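PDB 4P52: homoserine kinase from Cytophaga hutchinsonii, which probably catalyses the ATP-dependent phosphorylation of L-homoserine to O-phospho-L-homoserine, a step on the way to threonine, as a member of the GHMP kinase family. Local coordinates for residues A131-L135 / L136-M140; V204-K207 / D208-I212; Q221-A224 / Q225-N228. All blocks are in the same frame, centred on the assembly; numbering follows the deposited sequence.

Contact 1 of 3, residues A131-L135 / L136-M140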
loop_
_atom_site.group_PDB
_atom_site.type_symbol
_atom_site.label_atom_id
_atom_site.label_comp_id
_atom_site.label_asym_id
_atom_site.label_seq_id
_atom_site.Cartn_x
_atom_site.Cartn_y
_atom_site.Cartn_z
ATOM N N ALA A 131 18.790 -24.107 10.910
ATOM C CA ALA A 131 19.828 -25.002 11.427
ATOM C C ALA A 131 19.640 -26.427 10.962
ATOM O O ALA A 131 20.577 -27.006 10.402
ATOM C CB ALA A 131 19.894 -24.960 12.941
ATOM N N ILE A 132 18.442 -26.984 11.181
ATOM C CA ILE A 132 18.187 -28.403 10.891
ATOM C C ILE A 132 18.348 -28.672 9.402
ATOM O O ILE A 132 18.903 -29.712 8.993
ATOM C CB ILE A 132 16.819 -28.900 11.431
ATOM C CG1 ILE A 132 16.710 -30.424 11.353
ATOM C CG2 ILE A 132 15.640 -28.280 10.698
ATOM C CD1 ILE A 132 17.705 -31.155 12.236
ATOM N N ASN A 133 17.919 -27.706 8.597
ATOM C CA ASN A 133 17.990 -27.851 7.159
ATOM C C ASN A 133 19.433 -27.886 6.650
ATOM O O ASN A 133 19.803 -28.720 5.825
ATOM C CB ASN A 133 17.188 -26.742 6.476
ATOM C CG ASN A 133 17.056 -26.961 4.982
ATOM O OD1 ASN A 133 16.592 -28.024 4.528
ATOM N ND2 ASN A 133 17.442 -25.947 4.204
ATOM N N GLN A 134 20.267 -26.996 7.158
ATOM C CA GLN A 134 21.629 -27.018 6.721
ATOM C C GLN A 134 22.360 -28.242 7.263
ATOM O O GLN A 134 23.031 -28.934 6.517
ATOM C CB GLN A 134 22.361 -25.728 7.044
ATOM C CG GLN A 134 23.746 -25.738 6.400
ATOM C CD GLN A 134 24.334 -24.359 6.192
ATOM O OE1 GLN A 134 23.610 -23.416 5.853
ATOM N NE2 GLN A 134 25.658 -24.226 6.394
ATOM N N LEU A 135 22.195 -28.532 8.547
ATOM C CA LEU A 135 22.841 -29.684 9.178
ATOM C C LEU A 135 22.560 -31.026 8.480
ATOM O O LEU A 135 23.441 -31.871 8.400
ATOM C CB LEU A 135 22.447 -29.776 10.654
ATOM C CG LEU A 135 23.065 -30.912 11.485
ATOM C CD1 LEU A 135 24.530 -30.662 11.805
ATOM C CD2 LEU A 135 22.282 -31.050 12.771
ATOM N N LEU A 136 21.346 -31.228 7.985
ATOM C CA LEU A 136 21.017 -32.489 7.325
ATOM C C LEU A 136 21.249 -32.427 5.828
ATOM O O LEU A 136 20.681 -33.209 5.082
ATOM C CB LEU A 136 19.560 -32.881 7.610
ATOM C CG LEU A 136 19.192 -33.190 9.064
ATOM C CD1 LEU A 136 17.789 -33.747 9.124
ATOM C CD2 LEU A 136 20.152 -34.197 9.693
ATOM N N GLY A 137 22.060 -31.480 5.374
ATOM C CA GLY A 137 22.458 -31.421 3.963
ATOM C C GLY A 137 21.557 -30.667 3.010
ATOM O O GLY A 137 21.475 -31.028 1.855
ATOM N N ASN A 138 20.876 -29.622 3.475
ATOM C CA ASN A 138 20.098 -28.724 2.586
ATOM C C ASN A 138 19.080 -29.397 1.681
ATOM O O ASN A 138 19.029 -29.131 0.491
ATOM C CB ASN A 138 21.034 -27.824 1.776
ATOM C CG ASN A 138 21.815 -26.867 2.668
ATOM O OD1 ASN A 138 21.334 -25.783 2.998
ATOM N ND2 ASN A 138 23.005 -27.289 3.106
ATOM N N LYS A 139 18.249 -30.243 2.268
ATOM C CA LYS A 139 17.246 -30.996 1.531
ATOM C C LYS A 139 16.103 -30.143 1.013
ATOM O O LYS A 139 15.348 -30.575 0.154
ATOM C CB LYS A 139 16.671 -32.097 2.419
ATOM C CG LYS A 139 17.669 -33.180 2.760
ATOM C CD LYS A 139 17.036 -34.206 3.683
ATOM C CE LYS A 139 17.995 -35.359 3.981
ATOM N NZ LYS A 139 18.714 -35.825 2.763
HETATM N N MSE A 140 15.956 -28.944 1.561
HETATM C CA MSE A 140 14.898 -28.032 1.148
HETATM C C MSE A 140 15.481 -26.682 0.849
HETATM O O MSE A 140 16.518 -26.286 1.401
HETATM C CB MSE A 140 13.944 -27.874 2.304
HETATM C CG MSE A 140 13.220 -29.158 2.635
HETATM SE SE MSE A 140 11.493 -28.624 3.416
HETATM C CE MSE A 140 10.421 -29.128 1.821
HETATM O O HOH W 1 18.368 -30.844 5.107
HETATM O O HOH W 2 21.475 -23.228 4.382
#

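Contact 2 of 3, residues V204-K207 / D208-I212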
loop_
_atom_site.group_PDB
_atom_site.type_symbol
_atom_site.label_atom_id
_atom_site.label_comp_id
_atom_site.label_asym_id
_atom_site.label_seq_id
_atom_site.Cartn_x
_atom_site.Cartn_y
_atom_site.Cartn_z
ATOM N N VAL A 204 5.934 -4.692 28.683
ATOM C CA VAL A 204 4.560 -4.576 28.259
ATOM C C VAL A 204 4.216 -5.950 27.686
ATOM O O VAL A 204 4.944 -6.470 26.800
ATOM C CB VAL A 204 4.460 -3.496 27.154
ATOM C CG1 VAL A 204 3.135 -3.566 26.400
ATOM C CG2 VAL A 204 4.718 -2.113 27.736
ATOM N N GLN A 205 3.124 -6.530 28.194
ATOM C CA GLN A 205 2.605 -7.795 27.673
ATOM C C GLN A 205 2.161 -7.722 26.190
ATOM O O GLN A 205 1.611 -6.696 25.743
ATOM C CB GLN A 205 1.458 -8.284 28.562
ATOM C CG GLN A 205 1.869 -8.605 29.988
ATOM C CD GLN A 205 3.101 -9.502 30.088
ATOM O OE1 GLN A 205 4.146 -9.097 30.612
ATOM N NE2 GLN A 205 2.984 -10.727 29.583
ATOM N N THR A 206 2.412 -8.796 25.429
ATOM C CA THR A 206 1.888 -8.924 24.048
ATOM C C THR A 206 0.362 -9.030 24.104
ATOM O O THR A 206 -0.347 -8.426 23.279
ATOM C CB THR A 206 2.497 -10.129 23.284
ATOM O OG1 THR A 206 3.919 -9.975 23.229
ATOM C CG2 THR A 206 1.961 -10.211 21.841
ATOM N N LYS A 207 -0.104 -9.772 25.114
ATOM C CA LYS A 207 -1.511 -9.974 25.438
ATOM C C LYS A 207 -2.308 -8.653 25.511
ATOM O O LYS A 207 -3.385 -8.540 24.913
ATOM C CB LYS A 207 -1.618 -10.755 26.760
ATOM C CG LYS A 207 -3.019 -11.227 27.113
ATOM C CD LYS A 207 -3.133 -11.553 28.599
ATOM C CE LYS A 207 -4.537 -12.026 28.963
ATOM N NZ LYS A 207 -5.564 -10.944 28.874
ATOM N N ASP A 208 -1.778 -7.667 26.245
ATOM C CA ASP A 208 -2.473 -6.387 26.461
ATOM C C ASP A 208 -2.346 -5.475 25.256
ATOM O O ASP A 208 -3.239 -4.666 24.998
ATOM C CB ASP A 208 -1.940 -5.692 27.709
ATOM C CG ASP A 208 -2.062 -6.561 28.947
ATOM O OD1 ASP A 208 -3.126 -7.246 29.093
ATOM O OD2 ASP A 208 -1.097 -6.556 29.759
ATOM N N ALA A 209 -1.241 -5.624 24.518
ATOM C CA ALA A 209 -1.043 -4.948 23.231
ATOM C C ALA A 209 -1.960 -5.441 22.098
ATOM O O ALA A 209 -2.131 -4.716 21.125
ATOM C CB ALA A 209 0.428 -4.997 22.805
ATOM N N ARG A 210 -2.515 -6.659 22.214
ATOM C CA ARG A 210 -3.493 -7.204 21.249
ATOM C C ARG A 210 -4.896 -6.775 21.589
ATOM O O ARG A 210 -5.613 -6.233 20.732
ATOM C CB ARG A 210 -3.468 -8.734 21.188
ATOM C CG ARG A 210 -2.405 -9.342 20.271
ATOM C CD ARG A 210 -2.620 -10.842 20.069
ATOM N NE ARG A 210 -3.262 -11.483 21.231
ATOM C CZ ARG A 210 -2.616 -12.083 22.236
ATOM N NH1 ARG A 210 -1.289 -12.148 22.247
ATOM N NH2 ARG A 210 -3.304 -12.622 23.239
ATOM N N ASN A 211 -5.276 -7.028 22.839
ATOM C CA ASN A 211 -6.584 -6.663 23.381
ATOM C C ASN A 211 -6.940 -5.207 23.271
ATOM O O ASN A 211 -8.118 -4.847 23.203
ATOM C CB ASN A 211 -6.693 -7.065 24.855
ATOM C CG ASN A 211 -6.710 -8.566 25.042
ATOM O OD1 ASN A 211 -5.825 -9.133 25.686
ATOM N ND2 ASN A 211 -7.707 -9.224 24.452
ATOM N N ILE A 212 -5.938 -4.353 23.258
ATOM C CA ILE A 212 -6.226 -2.935 23.282
ATOM C C ILE A 212 -6.540 -2.362 21.883
ATOM O O ILE A 212 -7.101 -1.290 21.779
ATOM C CB ILE A 212 -5.106 -2.178 23.987
ATOM C CG1 ILE A 212 -5.601 -0.829 24.482
ATOM C CG2 ILE A 212 -3.908 -2.080 23.066
ATOM C CD1 ILE A 212 -4.573 -0.064 25.286
#

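Contact 3 of 3, residues Q221-A224 / Q225-N228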
loop_
_atom_site.group_PDB
_atom_site.type_symbol
_atom_site.label_atom_id
_atom_site.label_comp_id
_atom_site.label_asym_id
_atom_site.label_seq_id
_atom_site.Cartn_x
_atom_site.Cartn_y
_atom_site.Cartn_z
ATOM N N GLN A 221 -10.660 6.358 8.309
ATOM C CA GLN A 221 -9.397 6.050 8.973
ATOM C C GLN A 221 -8.647 4.950 8.228
ATOM O O GLN A 221 -7.421 5.017 8.081
ATOM C CB GLN A 221 -9.602 5.613 10.433
ATOM C CG GLN A 221 -9.832 6.713 11.460
ATOM C CD GLN A 221 -8.769 7.819 11.426
ATOM O OE1 GLN A 221 -8.838 8.743 10.601
ATOM N NE2 GLN A 221 -7.795 7.739 12.332
ATOM N N ALA A 222 -9.363 3.920 7.782
ATOM C CA ALA A 222 -8.711 2.853 7.040
ATOM C C ALA A 222 -8.095 3.389 5.721
ATOM O O ALA A 222 -6.959 3.047 5.366
ATOM C CB ALA A 222 -9.675 1.702 6.779
ATOM N N VAL A 223 -8.844 4.256 5.032
ATOM C CA VAL A 223 -8.415 4.839 3.763
ATOM C C VAL A 223 -7.152 5.642 3.997
ATOM O O VAL A 223 -6.167 5.476 3.272
ATOM C CB VAL A 223 -9.500 5.750 3.169
ATOM C CG1 VAL A 223 -8.924 6.695 2.118
ATOM C CG2 VAL A 223 -10.630 4.902 2.600
ATOM N N ALA A 224 -7.173 6.499 5.020
ATOM C CA ALA A 224 -5.979 7.244 5.392
ATOM C C ALA A 224 -4.793 6.291 5.552
ATOM O O ALA A 224 -3.679 6.583 5.083
ATOM C CB ALA A 224 -6.218 8.042 6.668
ATOM N N GLN A 225 -5.026 5.137 6.182
ATOM C CA GLN A 225 -3.924 4.201 6.446
ATOM C C GLN A 225 -3.450 3.509 5.160
ATOM O O GLN A 225 -2.242 3.369 4.921
ATOM C CB GLN A 225 -4.311 3.173 7.509
ATOM C CG GLN A 225 -3.131 2.399 8.066
ATOM C CD GLN A 225 -2.671 2.885 9.428
ATOM O OE1 GLN A 225 -2.901 4.045 9.825
ATOM N NE2 GLN A 225 -2.025 1.991 10.169
ATOM N N TRP A 226 -4.371 3.072 4.311
ATOM C CA TRP A 226 -3.864 2.336 3.143
ATOM C C TRP A 226 -3.239 3.210 2.050
ATOM O O TRP A 226 -2.377 2.748 1.291
ATOM C CB TRP A 226 -4.824 1.267 2.615
ATOM C CG TRP A 226 -6.170 1.711 2.136
ATOM C CD1 TRP A 226 -6.436 2.618 1.157
ATOM C CD2 TRP A 226 -7.435 1.170 2.535
ATOM N NE1 TRP A 226 -7.794 2.714 0.953
ATOM C CE2 TRP A 226 -8.429 1.833 1.783
ATOM C CE3 TRP A 226 -7.823 0.207 3.473
ATOM C CZ2 TRP A 226 -9.797 1.564 1.938
ATOM C CZ3 TRP A 226 -9.167 -0.058 3.630
ATOM C CH2 TRP A 226 -10.146 0.617 2.866
ATOM N N GLY A 227 -3.660 4.479 2.008
ATOM C CA GLY A 227 -2.905 5.510 1.316
ATOM C C GLY A 227 -1.450 5.504 1.789
ATOM O O GLY A 227 -0.537 5.468 0.967
ATOM N N ASN A 228 -1.237 5.493 3.111
ATOM C CA ASN A 228 0.105 5.592 3.687
ATOM C C ASN A 228 0.942 4.365 3.400
ATOM O O ASN A 228 2.135 4.480 3.103
ATOM C CB ASN A 228 0.056 5.905 5.190
ATOM C CG ASN A 228 -0.437 7.328 5.479
ATOM O OD1 ASN A 228 -0.649 8.127 4.564
ATOM N ND2 ASN A 228 -0.620 7.653 6.756
#

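Contact 1 of 3, residues A131-L135 / L136-M140
The carboxamide of N133 crosses the M140 side chain at about a right angle and grips the backbone of that selenomethionine with both of its polar ends. OD1 of N133 accepts a bond from M140 N at 3.2 Å in the carbonyl plane, on a lone pair, while ND2 gives a straighter bond to M140 O (3.0 Å, 159°). With CG anti to the backbone N (chi1 -171°), the amide is carried forward past the helix end. OD1 also bonds Y94 OH of helix 86-98, so this oxygen has two partners. Between these residues the helix closes in a Schellman motif: N138 N bonds N133 O at 2.7 Å and G137 N bonds Q134 O at 3.0 Å, with G137 (positive phi) as C-prime. This is the far end of helix 120-135, whose start probably adjoins the glycine-rich phosphate-binding loop of GHMP kinases. A water donating to N133 O accepts a bond from K139 N. Q134 and N138 run alongside each other, amide planes 41° apart, with a second water donating to Q134 OE1 and N138 OD1. I132 and L136 point the same way, CD1 to CD1 at 4.1 Å, where L58 and L60 of strand 52-61 pack.

Contact 2 of 3, residues V204-K207 / D208-I212
K207 O meets the backbone N of N211 in a nearly linear hydrogen bond, 3.2 Å long with an angle of 174° at the hydrogen, the straightest of the bonds that join 204-207 to 208-212. The same oxygen also takes a weak bond from R210 N, which also makes only a weak bond to T206 O. This is the start of a short surface helix, in which R210 N is shared between two carbonyls, one three and one four residues back, and neither gives it good geometry. One step earlier, A209 N bonds Q205 O at 3.3 Å; Q205 occupies the N-cap position, and its carbonyl receives the first of these amides. Beside this start, the D208 carboxylate runs alongside the Q205 side chain, with OD2 3.3 Å from Q205 CB. That approach is to carbon, and the two flat end groups are turned 72° from each other. The charges of K207 and D208 are near each other but not paired, NZ of K207 to OD1 of D208 being 4.4 Å, so any attraction is probably modest. R210 bends at chi3 (-30°) and brings its guanidinium back over the helix start: K207 CA lies over one face, while T206 CG2 stands 3.8 Å from NH1. A209 O is taken by R257 NE, which ties this turn to helix 253-257. The short helix 206-211 follows strand 194-200 and precedes strand 216-218, with V204 against L260 and P286, T206 against S284 and I212 against V259, all in loops.

Contact 3 of 3, residues Q221-A224 / Q225-N228
W226 lays one face of its indole over the preceding turn of helix 219-237. V223 CA makes a CH-pi contact 3.7 Å from the centroid of the five-membered ring, 17° off its normal, and A222 O sits above the same face toward the rim. A222 CB touches CZ3 of W226 at 3.6 Å and V223 CG2 reaches its CZ2 at 3.5 Å. The ring folds back this way because CG stands between the backbone N and the carbonyl carbon (chi1 61°). Beneath it the helical bonds W226 N to A222 O (2.8 Å) and G227 N to V223 O (3.0 Å) are nearly axial to their carbonyls. Further out, W226 NE1 bonds F42 O of the second subunit, whose own W226 packs on this one. N228 OD1 receives R177 NE of that subunit, while ND2 of N228 bonds Q249 O of its own chain; Q225 binds D250 and H251 N through its amide. Helix 219-237 therefore contributes to the dimer interface. Contact with V223 CA, the two side chains and A222 O keeps the indole flat against the turn, and its N-H is spent on a partner carbonyl, which implies an interface joining apolar packing to directional polar bonds.

In the fold
All three contacts are local: contact 1 ends a helix, contact 2 spans a short one and contact 3 lies within a long one. Contact 1's centre lies 36 Å from that of contact 2 and 42 Å from that of contact 3, on the opposite side of the chain's centre from both. Contacts 2 and 3 are closer, with centres 23 Å apart and nearest atoms about 13 Å apart; strand 216-218 lies between their helices in sequence. Of the three, contact 3 alone meets the second subunit. Contact 1 closes the helix that probably begins at the glycine-rich phosphate-binding motif of GHMP kinases, at the end away from it; contacts 2 and 3 cannot be tied to a substrate site here.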